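Local coordinates for protein probable arabinosyltransferase C (Mycobacterium tuberculosis, PDB 3PTY) that probably polymerises arabinose into the arabinan of the mycobacterial cell wall, here represented by its lectin-like C-terminal carbohydrate-binding domain, at residues Cys275-Pro278 and Gly284-Glu287; Trp267-Ala272 and Trp291-Asp296; Val37-Asp42 and Gly340-Leu345; Asp286-Trp291 and Leu320-Thr325; Pro248-Leu253 and Ala328-Asp333. All coordinates share one frame; numbering follows the deposited sequence.

Contact 3 joins Val37-Asp42, the most N-terminal segment, to Gly340-Leu345 and closes the longest loop. Every other contact lies inside it. Contact 5 comes next, from Pro248-Leu253 to Ala328-Asp333, and encloses contacts 1, 2 and 4. Contact 2 closes the loop from Trp267-Ala272 to Trp291-Asp296. Contact 1 is nested in that loop. Contact 4 starts on Asp286 and Glu287, where contact 1 ends, and crosses contact 2 because it runs on to Leu320-Thr325. All five reach the same mixed sheet. Contacts 3 and 5 meet around strand 37-40. Contacts 1 and 2 lie toward the far edge and touch one bound arabinoside.

Contact 1: Cys275-Pro278 and Gly284-Glu287; sequences CQRP and GVDE. With AFO (octyl alpha-D-arabinofuranoside), chain B.
Arg277 lies on an extended backbone at the weakly bonded strand 277-278, and Glu287 faces it from the loop that follows, where the backbone is almost fully extended. The two side chains approach from opposite directions and form a salt bridge. Arg277 uses its NE side, so the grip is side-on: NE bonds to Glu287 OE2 at 3.0 Å, and NH2 bonds to Glu287 OE1, also at 3.0 Å. The NE bond is the straighter of the two. It meets the syn lone pair of OE2 close to the guanidinium plane. The NH2 bond is tilted from that plane, because carboxylate and guanidinium are turned 66° against each other. The Arg277 chain is extended from CG to NE, which carries the charged group out to the loop. With Glu287 CG between the backbone N and the carbonyl carbon (chi1 58°) and the chain extended beyond it, the carboxylate reaches back to meet the arginine. Val285 adds a methyl contact, with CG1 3.9 Å from Arg277 NH2. Next along the strand, Pro278 CG lies 3.8 Å from C5 of the bound octyl arabinoside. Cys275 is disulfide-bonded to Cys31. Arg277 also pairs through its backbone with Val263. The salt bridge thus closes a short surface loop at the edge strand of the mixed sheet, next to a bound sugar.

Contact 2: Trp267-Ala272 and Trp291-Asp296; sequences WLVGLA and WRILPD. With AFO (octyl alpha-D-arabinofuranoside), chain B.
Val269 lies over Ile293, its CG1 methyl 3.8 Å from Ile293 CG2. This packs the short helix 267-270 against strand 291-294. The helix belongs to a beta-alpha-beta crossover between the parallel strands 262-264 and 277-278. The two branches of Val269 are divided between two partners. CG1 stands anti to the backbone N (chi1 173°) and goes to Ile293. CG2 goes to Pro295, whose CG is 4.0 Å away, and these two side chains meet at about a right angle. The contact is apolar, and Val269 and Ile293 are buried; Ile293 also touches Leu342 and Val263. The other side of the helix receives the octyl arabinoside. Its O2 donates a hydrogen bond to the backbone oxygen Trp267 O at 2.6 Å and lies over one face of the Trp267 ring. A second bond to the sugar comes from Asn22 ND2 of the second subunit. That subunit also takes part close by: Trp267 N bonds to Asp296 OD1 of the second subunit, and the reverse pair forms as well. Gly270 has no side chain, and its CA comes within 3.3 Å of the sugar O2.

Contact 3: Val37-Asp42 and Gly340-Leu345; sequences VLVELD and GALQRL
Val39 and Leu342 form the first shell, with Leu342 CD2 3.7 Å from Val39 CG2 and 4.1 Å from Val39 CG1. The leucine methyl therefore sits against both branches of the valine. The two side chains meet at about a right angle. Leu342 CG is anti to the backbone N (chi1 173°), and chi2 of 63° brings CD2 onto the valine. At the more open end, Leu41 CD1 lies 4.1 Å from Arg344 NH1, a van der Waals contact oblique to the guanidinium. Leu41 points its CB past the other strand, but its end bends closer. The second shell is helix 253-257. Leu253 touches Val39, Val256 touches Leu41, and Val257 touches Leu342. Trp291 and Ile293 also lie against Leu342, and Val327 touches it from the strand in between. The backbones stay well apart, with the CA atoms of Val39 and Leu342 8.2 Å from each other. The reason is the sheet order: strand 322-331 runs between 37-40 and 341-347, antiparallel to both. The side chains thus meet across the intervening strand 322-331, on the helix-covered face of a mixed beta sheet.

Contact 4: Asp286-Trp291 and Leu320-Thr325; sequences DETPKW and LLMRAT
Met322 carries this contact, and it meets Thr288 and Pro289 through its sulfur. In 320-325 the chain first passes Leu320 and Leu321, which are poorly ordered and modelled only as far as CB. Order returns at Met322, where strand 322-331 begins. Chi2 of -115° swings SD of Met322 toward the proline. SD lies 3.9 Å from Pro289 CG and 4.1 Å from Pro289 CD, so it lies against the CG-CD edge of the ring. The carbonyl Pro289 O is also 3.9 Å from Met322 SD. Thr288 adds its methyl, with CG2 4.2 Å from Met322 SD; anti to the backbone N of Thr288, it is the branch that reaches the sulfur. The contact is packing alone, and both Met322 and Pro289 are buried. Arg323 follows and bonds through its backbone to Thr346. Ala324 turns its methyl to Gln343 and Leu345. Thr325 O then accepts a bond from Arg344 N. Strand 341-347 therefore separates the two segments: Lys290 O bonds to Leu345 N on one side of it, while 322-325 pairs on the other. Pro289 also packs on Phe264 of strand 262-264 and on Phe279. Two residues after Pro289, Trp291 touches Val256 and Val257 of helix 253-257.

Contact 5: Pro248-Leu253 and Ala328-Asp333; sequences PRVRTL and ASYLKD
Tyr330 OH is hydrogen-bonded to Glu40 OE1 and also lies 3.6 Å from Pro248 CG. The other carboxylate oxygen, Glu40 OE2, forms a salt bridge with Arg246, which should help fix the group. The Pro248 and Tyr330 side chains cross at about a right angle, and the proline lies oblique to the ring: its CG is 3.9 Å from Tyr330 CZ, and its CB is 4.0 Å from Tyr330 CE1. Val250 adds a looser touch, CG1 to Tyr330 CD1 at 4.3 Å. Strand 37-40 lies between the strands of these two segments in the mixed sheet. Arg251 pairs with Val39, and Leu38 N bonds to Tyr330 O. The ring also touches Leu164, Val166, Asn210 and Arg212 of the nine-stranded antiparallel sheet, so it packs where the two sheets meet. Thr252 caps the N terminus of helix 253-257, its OG1 bonding to Asn255 N. Leu331 at the strand end and Asp333 just beyond it touch another octyl arabinoside, and Leu331 packs on Trp267 of the second subunit.

Contact 1: Cys275-Pro278 and Gly284-Glu287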
# COMPACT_ATOMS: atom_id res chain seq x y z
N CYS A 275 -2.40 11.02 15.88
CA CYS A 275 -2.97 12.37 15.99
C CYS A 275 -3.62 12.86 14.69
O CYS A 275 -4.25 13.91 14.68
CB CYS A 275 -1.93 13.39 16.46
SG CYS A 275 -1.20 13.07 18.10
N GLN A 276 -3.44 12.12 13.60
CA GLN A 276 -4.05 12.51 12.33
C GLN A 276 -5.50 12.05 12.27
O GLN A 276 -5.83 10.95 12.71
CB GLN A 276 -3.28 11.96 11.14
CG GLN A 276 -2.17 12.88 10.67
CD GLN A 276 -1.16 13.12 11.77
OE1 GLN A 276 -0.50 12.20 12.23
NE2 GLN A 276 -1.04 14.37 12.20
N ARG A 277 -6.36 12.89 11.70
CA ARG A 277 -7.78 12.57 11.55
C ARG A 277 -8.01 11.69 10.33
O ARG A 277 -7.81 12.14 9.20
CB ARG A 277 -8.58 13.87 11.41
CG ARG A 277 -10.09 13.72 11.18
CD ARG A 277 -10.70 15.11 10.94
NE ARG A 277 -12.12 15.07 10.59
CZ ARG A 277 -13.11 15.14 11.48
NH1 ARG A 277 -12.84 15.22 12.78
NH2 ARG A 277 -14.37 15.12 11.07
N PRO A 278 -8.44 10.44 10.55
CA PRO A 278 -8.62 9.53 9.41
C PRO A 278 -9.87 9.90 8.64
O PRO A 278 -10.92 10.11 9.24
CB PRO A 278 -8.79 8.16 10.07
CG PRO A 278 -8.43 8.35 11.53
CD PRO A 278 -8.74 9.79 11.83
N GLY A 284 -21.91 9.75 9.95
CA GLY A 284 -22.39 10.44 8.76
C GLY A 284 -21.52 11.62 8.37
O GLY A 284 -21.96 12.50 7.63
N VAL A 285 -20.28 11.65 8.86
CA VAL A 285 -19.38 12.75 8.57
C VAL A 285 -19.17 12.90 7.07
O VAL A 285 -18.90 11.93 6.37
CB VAL A 285 -18.02 12.58 9.26
CG1 VAL A 285 -16.99 13.53 8.64
CG2 VAL A 285 -18.16 12.81 10.76
N ASP A 286 -19.32 14.13 6.58
CA ASP A 286 -19.09 14.45 5.18
C ASP A 286 -18.11 15.61 5.09
O ASP A 286 -18.40 16.72 5.56
CB ASP A 286 -20.42 14.81 4.51
CG ASP A 286 -20.26 15.20 3.06
OD1 ASP A 286 -19.36 14.63 2.39
OD2 ASP A 286 -21.02 16.06 2.58
N GLU A 287 -16.96 15.38 4.48
CA GLU A 287 -15.93 16.40 4.40
C GLU A 287 -14.96 16.08 3.27
O GLU A 287 -15.04 15.01 2.66
CB GLU A 287 -15.18 16.51 5.73
CG GLU A 287 -14.52 15.20 6.17
CD GLU A 287 -13.96 15.25 7.58
OE1 GLU A 287 -14.14 16.28 8.26
OE2 GLU A 287 -13.35 14.25 8.01
C1 AFO B . -7.64 3.85 13.19
O1 AFO B . -8.29 2.94 14.08
C2 AFO B . -6.14 3.56 13.29
O2 AFO B . -5.52 3.47 12.00
C3 AFO B . -5.55 4.68 14.12
O3 AFO B . -4.97 4.12 15.29
C4 AFO B . -6.74 5.55 14.52
O4 AFO B . -7.82 5.19 13.65
C5 AFO B . -6.44 7.05 14.46
O5 AFO B . -7.38 7.76 15.27
C1' AFO B . -9.70 3.14 14.17
C2' AFO B . -10.20 2.32 15.35
C3' AFO B . -11.69 2.01 15.26
C4' AFO B . -12.16 1.40 16.58
C5' AFO B . -11.00 0.77 17.34
C6' AFO B . -10.57 -0.57 16.77
C7' AFO B . -9.28 -1.05 17.42
C8' AFO B . -8.89 -2.43 16.92

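Contact 2: Trp267-Ala272 and Trp291-Asp296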
# COMPACT_ATOMS: atom_id res chain seq x y z
N TRP A 267 -5.82 1.62 7.58
CA TRP A 267 -5.93 1.42 9.02
C TRP A 267 -4.57 1.06 9.65
O TRP A 267 -4.21 1.61 10.69
CB TRP A 267 -6.97 0.33 9.34
CG TRP A 267 -7.11 0.06 10.81
CD1 TRP A 267 -7.88 0.76 11.70
CD2 TRP A 267 -6.46 -0.97 11.57
NE1 TRP A 267 -7.74 0.22 12.96
CE2 TRP A 267 -6.88 -0.84 12.90
CE3 TRP A 267 -5.55 -1.99 11.24
CZ2 TRP A 267 -6.44 -1.69 13.91
CZ3 TRP A 267 -5.12 -2.84 12.24
CH2 TRP A 267 -5.56 -2.68 13.56
N LEU A 268 -3.84 0.16 9.01
CA LEU A 268 -2.51 -0.27 9.46
C LEU A 268 -1.54 0.89 9.58
O LEU A 268 -0.82 1.03 10.57
CB LEU A 268 -1.91 -1.28 8.48
CG LEU A 268 -1.95 -2.76 8.84
CD1 LEU A 268 -1.23 -3.59 7.78
CD2 LEU A 268 -1.32 -2.96 10.20
N VAL A 269 -1.51 1.72 8.54
CA VAL A 269 -0.64 2.88 8.52
C VAL A 269 -1.05 3.92 9.57
O VAL A 269 -0.19 4.55 10.18
CB VAL A 269 -0.62 3.54 7.13
CG1 VAL A 269 0.15 4.86 7.16
CG2 VAL A 269 -0.03 2.58 6.11
N GLY A 270 -2.35 4.08 9.79
CA GLY A 270 -2.83 5.03 10.78
C GLY A 270 -2.38 4.75 12.21
O GLY A 270 -2.39 5.65 13.05
N LEU A 271 -2.00 3.51 12.50
CA LEU A 271 -1.57 3.15 13.85
C LEU A 271 -0.38 4.01 14.27
O LEU A 271 -0.24 4.38 15.44
CB LEU A 271 -1.18 1.67 13.91
CG LEU A 271 -2.29 0.64 13.67
CD1 LEU A 271 -1.72 -0.78 13.70
CD2 LEU A 271 -3.39 0.79 14.70
N ALA A 272 0.47 4.33 13.30
CA ALA A 272 1.67 5.12 13.54
C ALA A 272 1.42 6.62 13.55
O ALA A 272 2.31 7.40 13.88
CB ALA A 272 2.73 4.77 12.48
N TRP A 291 -5.16 15.30 2.66
CA TRP A 291 -3.87 14.62 2.55
C TRP A 291 -4.09 13.13 2.38
O TRP A 291 -5.18 12.61 2.65
CB TRP A 291 -3.02 14.83 3.82
CG TRP A 291 -2.85 16.26 4.25
CD1 TRP A 291 -3.66 16.96 5.09
CD2 TRP A 291 -1.80 17.15 3.85
NE1 TRP A 291 -3.17 18.24 5.25
CE2 TRP A 291 -2.04 18.38 4.51
CE3 TRP A 291 -0.68 17.03 3.02
CZ2 TRP A 291 -1.20 19.48 4.34
CZ3 TRP A 291 0.15 18.12 2.86
CH2 TRP A 291 -0.11 19.34 3.52
N ARG A 292 -3.05 12.44 1.93
CA ARG A 292 -3.05 10.98 1.94
C ARG A 292 -1.66 10.53 2.37
O ARG A 292 -0.66 11.11 1.95
CB ARG A 292 -3.38 10.41 0.56
CG ARG A 292 -3.24 8.88 0.50
CD ARG A 292 -3.92 8.28 -0.74
NE ARG A 292 -3.25 8.70 -1.96
CZ ARG A 292 -3.60 8.30 -3.19
NH1 ARG A 292 -4.62 7.47 -3.35
NH2 ARG A 292 -2.92 8.74 -4.24
N ILE A 293 -1.60 9.52 3.22
CA ILE A 293 -0.31 8.95 3.60
C ILE A 293 -0.21 7.54 3.05
O ILE A 293 -1.12 6.74 3.23
CB ILE A 293 -0.12 8.96 5.13
CG1 ILE A 293 -0.02 10.40 5.64
CG2 ILE A 293 1.12 8.15 5.51
CD1 ILE A 293 -0.01 10.53 7.17
N LEU A 294 0.89 7.25 2.37
CA LEU A 294 1.09 5.97 1.71
C LEU A 294 2.33 5.29 2.25
O LEU A 294 3.29 5.96 2.61
CB LEU A 294 1.30 6.19 0.20
CG LEU A 294 0.20 6.85 -0.61
CD1 LEU A 294 0.70 7.14 -2.01
CD2 LEU A 294 -1.03 5.95 -0.65
N PRO A 295 2.31 3.94 2.29
CA PRO A 295 3.51 3.16 2.63
C PRO A 295 4.47 3.20 1.44
O PRO A 295 4.03 3.54 0.34
CB PRO A 295 2.96 1.73 2.81
CG PRO A 295 1.49 1.80 2.54
CD PRO A 295 1.20 3.09 1.86
N ASP A 296 5.74 2.86 1.64
CA ASP A 296 6.75 3.11 0.60
C ASP A 296 6.60 2.26 -0.67
O ASP A 296 7.01 2.68 -1.76
CB ASP A 296 8.17 2.99 1.16
CG ASP A 296 8.55 1.57 1.52
OD1 ASP A 296 8.13 1.09 2.59
OD2 ASP A 296 9.26 0.93 0.72
C1 AFO B . -7.64 3.85 13.19
O1 AFO B . -8.29 2.94 14.08
C2 AFO B . -6.14 3.56 13.29
O2 AFO B . -5.52 3.47 12.00
C3 AFO B . -5.55 4.68 14.12
O3 AFO B . -4.97 4.12 15.29
C4 AFO B . -6.74 5.55 14.52
O4 AFO B . -7.82 5.19 13.65
C5 AFO B . -6.44 7.05 14.46
O5 AFO B . -7.38 7.76 15.27
C1' AFO B . -9.70 3.14 14.17
C2' AFO B . -10.20 2.32 15.35
C3' AFO B . -11.69 2.01 15.26
C4' AFO B . -12.16 1.40 16.58
C5' AFO B . -11.00 0.77 17.34
C6' AFO B . -10.57 -0.57 16.77
C7' AFO B . -9.28 -1.05 17.42
C8' AFO B . -8.89 -2.43 16.92

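Contact 3: Val37-Asp42 and Gly340-Leu345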
# COMPACT_ATOMS: atom_id res chain seq x y z
N VAL A 37 8.66 12.57 10.83
CA VAL A 37 8.66 12.86 9.40
C VAL A 37 8.77 14.37 9.22
O VAL A 37 7.97 15.13 9.77
CB VAL A 37 7.39 12.33 8.69
CG1 VAL A 37 7.36 12.75 7.22
CG2 VAL A 37 7.32 10.81 8.79
N LEU A 38 9.79 14.81 8.49
CA LEU A 38 10.00 16.23 8.23
C LEU A 38 9.56 16.55 6.80
O LEU A 38 10.01 15.92 5.85
CB LEU A 38 11.48 16.60 8.43
CG LEU A 38 12.03 16.35 9.84
CD1 LEU A 38 13.44 16.90 9.99
CD2 LEU A 38 11.11 16.97 10.86
N VAL A 39 8.69 17.54 6.66
CA VAL A 39 8.02 17.79 5.38
C VAL A 39 8.52 19.08 4.76
O VAL A 39 8.62 20.10 5.43
CB VAL A 39 6.50 17.88 5.58
CG1 VAL A 39 5.81 18.26 4.27
CG2 VAL A 39 5.95 16.56 6.13
N GLU A 40 8.83 19.02 3.47
CA GLU A 40 9.33 20.17 2.73
C GLU A 40 8.29 20.62 1.72
O GLU A 40 8.29 20.18 0.57
CB GLU A 40 10.63 19.78 2.01
CG GLU A 40 11.20 20.88 1.14
CD GLU A 40 12.41 20.43 0.31
OE1 GLU A 40 12.54 19.21 0.03
OE2 GLU A 40 13.21 21.30 -0.05
N LEU A 41 7.38 21.49 2.16
CA LEU A 41 6.27 21.92 1.31
C LEU A 41 6.71 22.82 0.17
O LEU A 41 6.06 22.86 -0.88
CB LEU A 41 5.22 22.68 2.14
CG LEU A 41 4.30 21.83 3.03
CD1 LEU A 41 3.28 22.74 3.71
CD2 LEU A 41 3.61 20.78 2.20
N ASP A 42 7.79 23.56 0.37
CA ASP A 42 8.24 24.52 -0.64
C ASP A 42 9.70 24.28 -0.98
O ASP A 42 10.58 24.95 -0.47
CB ASP A 42 8.05 25.95 -0.13
CG ASP A 42 8.32 26.99 -1.20
OD1 ASP A 42 8.64 26.60 -2.34
OD2 ASP A 42 8.20 28.19 -0.90
N GLY A 340 7.95 6.14 3.32
CA GLY A 340 6.58 6.19 2.81
C GLY A 340 6.40 7.56 2.18
O GLY A 340 7.39 8.21 1.85
N ALA A 341 5.16 8.00 2.01
CA ALA A 341 4.91 9.26 1.31
C ALA A 341 3.75 10.03 1.92
O ALA A 341 2.75 9.45 2.32
CB ALA A 341 4.62 8.99 -0.18
N LEU A 342 3.91 11.34 1.99
CA LEU A 342 2.79 12.22 2.30
C LEU A 342 2.37 12.89 1.00
O LEU A 342 3.22 13.38 0.26
CB LEU A 342 3.23 13.30 3.30
CG LEU A 342 2.19 14.39 3.59
CD1 LEU A 342 0.95 13.78 4.23
CD2 LEU A 342 2.78 15.47 4.50
N GLN A 343 1.07 12.89 0.71
CA GLN A 343 0.55 13.57 -0.48
C GLN A 343 -0.48 14.61 -0.09
O GLN A 343 -1.30 14.38 0.80
CB GLN A 343 -0.13 12.57 -1.40
CG GLN A 343 0.75 11.42 -1.85
CD GLN A 343 0.08 10.62 -2.92
OE1 GLN A 343 -1.04 10.14 -2.74
NE2 GLN A 343 0.75 10.48 -4.06
N ARG A 344 -0.45 15.75 -0.77
CA ARG A 344 -1.49 16.76 -0.59
C ARG A 344 -2.58 16.51 -1.62
O ARG A 344 -2.29 16.24 -2.79
CB ARG A 344 -0.91 18.16 -0.79
CG ARG A 344 -1.90 19.27 -0.44
CD ARG A 344 -1.17 20.55 -0.06
NE ARG A 344 -1.90 21.29 0.97
CZ ARG A 344 -1.38 22.29 1.67
NH1 ARG A 344 -0.13 22.67 1.47
NH2 ARG A 344 -2.12 22.91 2.59
N LEU A 345 -3.84 16.57 -1.19
CA LEU A 345 -4.95 16.34 -2.10
C LEU A 345 -5.62 17.66 -2.43
O LEU A 345 -5.86 18.49 -1.55
CB LEU A 345 -5.98 15.38 -1.49
CG LEU A 345 -5.43 14.03 -1.02
CD1 LEU A 345 -6.55 13.15 -0.48
CD2 LEU A 345 -4.71 13.33 -2.15

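Contact 4: Asp286-Trp291 and Leu320-Thr325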
# COMPACT_ATOMS: atom_id res chain seq x y z
N ASP A 286 -19.32 14.13 6.58
CA ASP A 286 -19.09 14.45 5.18
C ASP A 286 -18.11 15.61 5.09
O ASP A 286 -18.40 16.72 5.56
CB ASP A 286 -20.42 14.81 4.51
CG ASP A 286 -20.26 15.20 3.06
OD1 ASP A 286 -19.36 14.63 2.39
OD2 ASP A 286 -21.02 16.06 2.58
N GLU A 287 -16.96 15.38 4.48
CA GLU A 287 -15.93 16.40 4.40
C GLU A 287 -14.96 16.08 3.27
O GLU A 287 -15.04 15.01 2.66
CB GLU A 287 -15.18 16.51 5.73
CG GLU A 287 -14.52 15.20 6.17
CD GLU A 287 -13.96 15.25 7.58
OE1 GLU A 287 -14.14 16.28 8.26
OE2 GLU A 287 -13.35 14.25 8.01
N THR A 288 -14.05 17.00 2.99
CA THR A 288 -13.08 16.84 1.91
C THR A 288 -11.74 16.40 2.48
O THR A 288 -11.22 17.05 3.39
CB THR A 288 -12.91 18.16 1.15
OG1 THR A 288 -14.20 18.62 0.70
CG2 THR A 288 -11.99 17.99 -0.06
N PRO A 289 -11.17 15.29 1.98
CA PRO A 289 -9.85 14.88 2.46
C PRO A 289 -8.79 15.84 1.94
O PRO A 289 -8.91 16.32 0.81
CB PRO A 289 -9.66 13.49 1.85
CG PRO A 289 -10.56 13.45 0.67
CD PRO A 289 -11.70 14.40 0.93
N LYS A 290 -7.77 16.12 2.74
CA LYS A 290 -6.76 17.10 2.35
C LYS A 290 -5.38 16.49 2.12
O LYS A 290 -4.53 17.10 1.47
CB LYS A 290 -6.68 18.22 3.39
CG LYS A 290 -7.91 19.14 3.38
CD LYS A 290 -7.74 20.32 4.32
CE LYS A 290 -8.84 21.35 4.11
N TRP A 291 -5.16 15.30 2.66
CA TRP A 291 -3.87 14.62 2.55
C TRP A 291 -4.09 13.13 2.38
O TRP A 291 -5.18 12.61 2.65
CB TRP A 291 -3.02 14.83 3.82
CG TRP A 291 -2.85 16.26 4.25
CD1 TRP A 291 -3.66 16.96 5.09
CD2 TRP A 291 -1.80 17.15 3.85
NE1 TRP A 291 -3.17 18.24 5.25
CE2 TRP A 291 -2.04 18.38 4.51
CE3 TRP A 291 -0.68 17.03 3.02
CZ2 TRP A 291 -1.20 19.48 4.34
CZ3 TRP A 291 0.15 18.12 2.86
CH2 TRP A 291 -0.11 19.34 3.52
N LEU A 320 -13.80 10.51 -4.84
CA LEU A 320 -14.24 11.91 -5.06
C LEU A 320 -13.54 12.71 -6.16
O LEU A 320 -13.83 13.90 -6.34
CB LEU A 320 -14.23 12.72 -3.76
N LEU A 321 -12.62 12.09 -6.90
CA LEU A 321 -11.91 12.79 -7.98
C LEU A 321 -11.01 13.91 -7.46
O LEU A 321 -11.28 15.10 -7.67
CB LEU A 321 -12.90 13.35 -9.01
N MET A 322 -9.93 13.52 -6.79
CA MET A 322 -8.96 14.46 -6.26
C MET A 322 -7.63 14.28 -6.98
O MET A 322 -7.30 13.18 -7.41
CB MET A 322 -8.75 14.18 -4.77
CG MET A 322 -10.02 14.04 -3.95
SD MET A 322 -10.20 15.36 -2.74
CE MET A 322 -10.28 16.80 -3.79
N ARG A 323 -6.87 15.36 -7.11
CA ARG A 323 -5.48 15.25 -7.53
C ARG A 323 -4.58 15.02 -6.31
O ARG A 323 -4.68 15.74 -5.32
CB ARG A 323 -5.02 16.51 -8.25
CG ARG A 323 -3.54 16.49 -8.61
CD ARG A 323 -2.98 17.89 -8.77
NE ARG A 323 -3.41 18.52 -10.01
CZ ARG A 323 -2.85 18.29 -11.20
NH1 ARG A 323 -1.83 17.44 -11.30
NH2 ARG A 323 -3.30 18.90 -12.28
N ALA A 324 -3.71 14.02 -6.40
CA ALA A 324 -2.78 13.71 -5.31
C ALA A 324 -1.36 14.11 -5.70
O ALA A 324 -0.83 13.62 -6.69
CB ALA A 324 -2.84 12.23 -4.97
N THR A 325 -0.76 14.99 -4.90
CA THR A 325 0.61 15.43 -5.15
C THR A 325 1.53 15.07 -3.99
O THR A 325 1.38 15.60 -2.89
CB THR A 325 0.67 16.95 -5.35
OG1 THR A 325 -0.26 17.33 -6.37
CG2 THR A 325 2.07 17.39 -5.74

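Contact 5: Pro248-Leu253 and Ala328-Asp333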
# COMPACT_ATOMS: atom_id res chain seq x y z
N PRO A 248 16.76 21.65 2.15
CA PRO A 248 15.31 21.74 2.41
C PRO A 248 14.95 22.54 3.65
O PRO A 248 15.58 22.38 4.69
CB PRO A 248 14.90 20.28 2.61
CG PRO A 248 15.92 19.49 1.81
CD PRO A 248 17.22 20.26 2.05
N ARG A 249 13.94 23.40 3.53
CA ARG A 249 13.32 24.00 4.70
C ARG A 249 12.14 23.11 5.09
O ARG A 249 11.30 22.80 4.25
CB ARG A 249 12.89 25.43 4.39
CG ARG A 249 14.06 26.30 3.91
CD ARG A 249 13.67 27.75 3.69
NE ARG A 249 13.32 28.41 4.93
CZ ARG A 249 12.89 29.67 5.01
NH1 ARG A 249 12.77 30.40 3.91
NH2 ARG A 249 12.59 30.20 6.19
N VAL A 250 12.08 22.69 6.35
CA VAL A 250 11.13 21.64 6.74
C VAL A 250 10.37 22.00 8.01
O VAL A 250 10.80 22.85 8.78
CB VAL A 250 11.84 20.28 6.97
CG1 VAL A 250 12.46 19.75 5.68
CG2 VAL A 250 12.89 20.39 8.07
N ARG A 251 9.23 21.33 8.21
CA ARG A 251 8.44 21.38 9.44
C ARG A 251 8.00 19.94 9.68
O ARG A 251 7.93 19.16 8.74
CB ARG A 251 7.21 22.26 9.27
CG ARG A 251 7.51 23.75 9.03
CD ARG A 251 6.38 24.42 8.24
NE ARG A 251 5.11 24.41 8.96
CZ ARG A 251 3.92 24.61 8.40
NH1 ARG A 251 3.82 24.83 7.09
NH2 ARG A 251 2.82 24.58 9.14
N THR A 252 7.69 19.58 10.92
CA THR A 252 7.24 18.21 11.17
C THR A 252 5.91 17.97 10.48
O THR A 252 5.12 18.90 10.28
CB THR A 252 7.05 17.94 12.66
OG1 THR A 252 5.98 18.75 13.15
CG2 THR A 252 8.34 18.23 13.45
N LEU A 253 5.65 16.72 10.11
CA LEU A 253 4.37 16.37 9.52
C LEU A 253 3.22 16.76 10.46
O LEU A 253 2.17 17.22 10.02
CB LEU A 253 4.33 14.88 9.20
CG LEU A 253 3.11 14.32 8.46
CD1 LEU A 253 3.50 13.08 7.62
CD2 LEU A 253 1.99 13.98 9.44
N ALA A 328 7.64 16.59 -0.76
CA ALA A 328 8.95 16.10 -0.36
C ALA A 328 8.96 15.89 1.15
O ALA A 328 8.49 16.74 1.90
CB ALA A 328 10.04 17.07 -0.78
N SER A 329 9.50 14.77 1.61
CA SER A 329 9.61 14.55 3.05
C SER A 329 10.80 13.66 3.39
O SER A 329 11.30 12.94 2.52
CB SER A 329 8.32 13.93 3.60
OG SER A 329 8.20 12.59 3.16
N TYR A 330 11.24 13.71 4.65
CA TYR A 330 12.44 13.01 5.10
C TYR A 330 12.21 12.50 6.51
O TYR A 330 11.59 13.18 7.32
CB TYR A 330 13.64 13.97 5.09
CG TYR A 330 13.72 14.77 3.81
CD1 TYR A 330 13.03 15.96 3.67
CD2 TYR A 330 14.47 14.31 2.73
CE1 TYR A 330 13.08 16.68 2.50
CE2 TYR A 330 14.52 15.04 1.54
CZ TYR A 330 13.83 16.22 1.44
OH TYR A 330 13.86 16.96 0.27
N LEU A 331 12.72 11.31 6.81
CA LEU A 331 12.61 10.77 8.17
C LEU A 331 13.80 11.22 9.01
O LEU A 331 14.94 10.86 8.73
CB LEU A 331 12.56 9.24 8.13
CG LEU A 331 12.39 8.54 9.47
CD1 LEU A 331 11.06 8.94 10.12
CD2 LEU A 331 12.48 7.02 9.31
N LYS A 332 13.54 12.01 10.06
CA LYS A 332 14.59 12.53 10.94
C LYS A 332 15.55 11.45 11.50
O LYS A 332 16.76 11.68 11.64
CB LYS A 332 13.94 13.29 12.10
CG LYS A 332 14.92 13.84 13.11
CD LYS A 332 14.20 14.70 14.15
CE LYS A 332 13.20 13.88 14.94
NZ LYS A 332 12.81 14.56 16.21
N ASP A 333 15.00 10.28 11.81
CA ASP A 333 15.77 9.16 12.38
C ASP A 333 16.71 8.46 11.40
O ASP A 333 17.64 7.77 11.82
CB ASP A 333 14.82 8.13 12.98
CG ASP A 333 13.84 8.74 13.95
OD1 ASP A 333 12.72 9.10 13.52
OD2 ASP A 333 14.20 8.89 15.14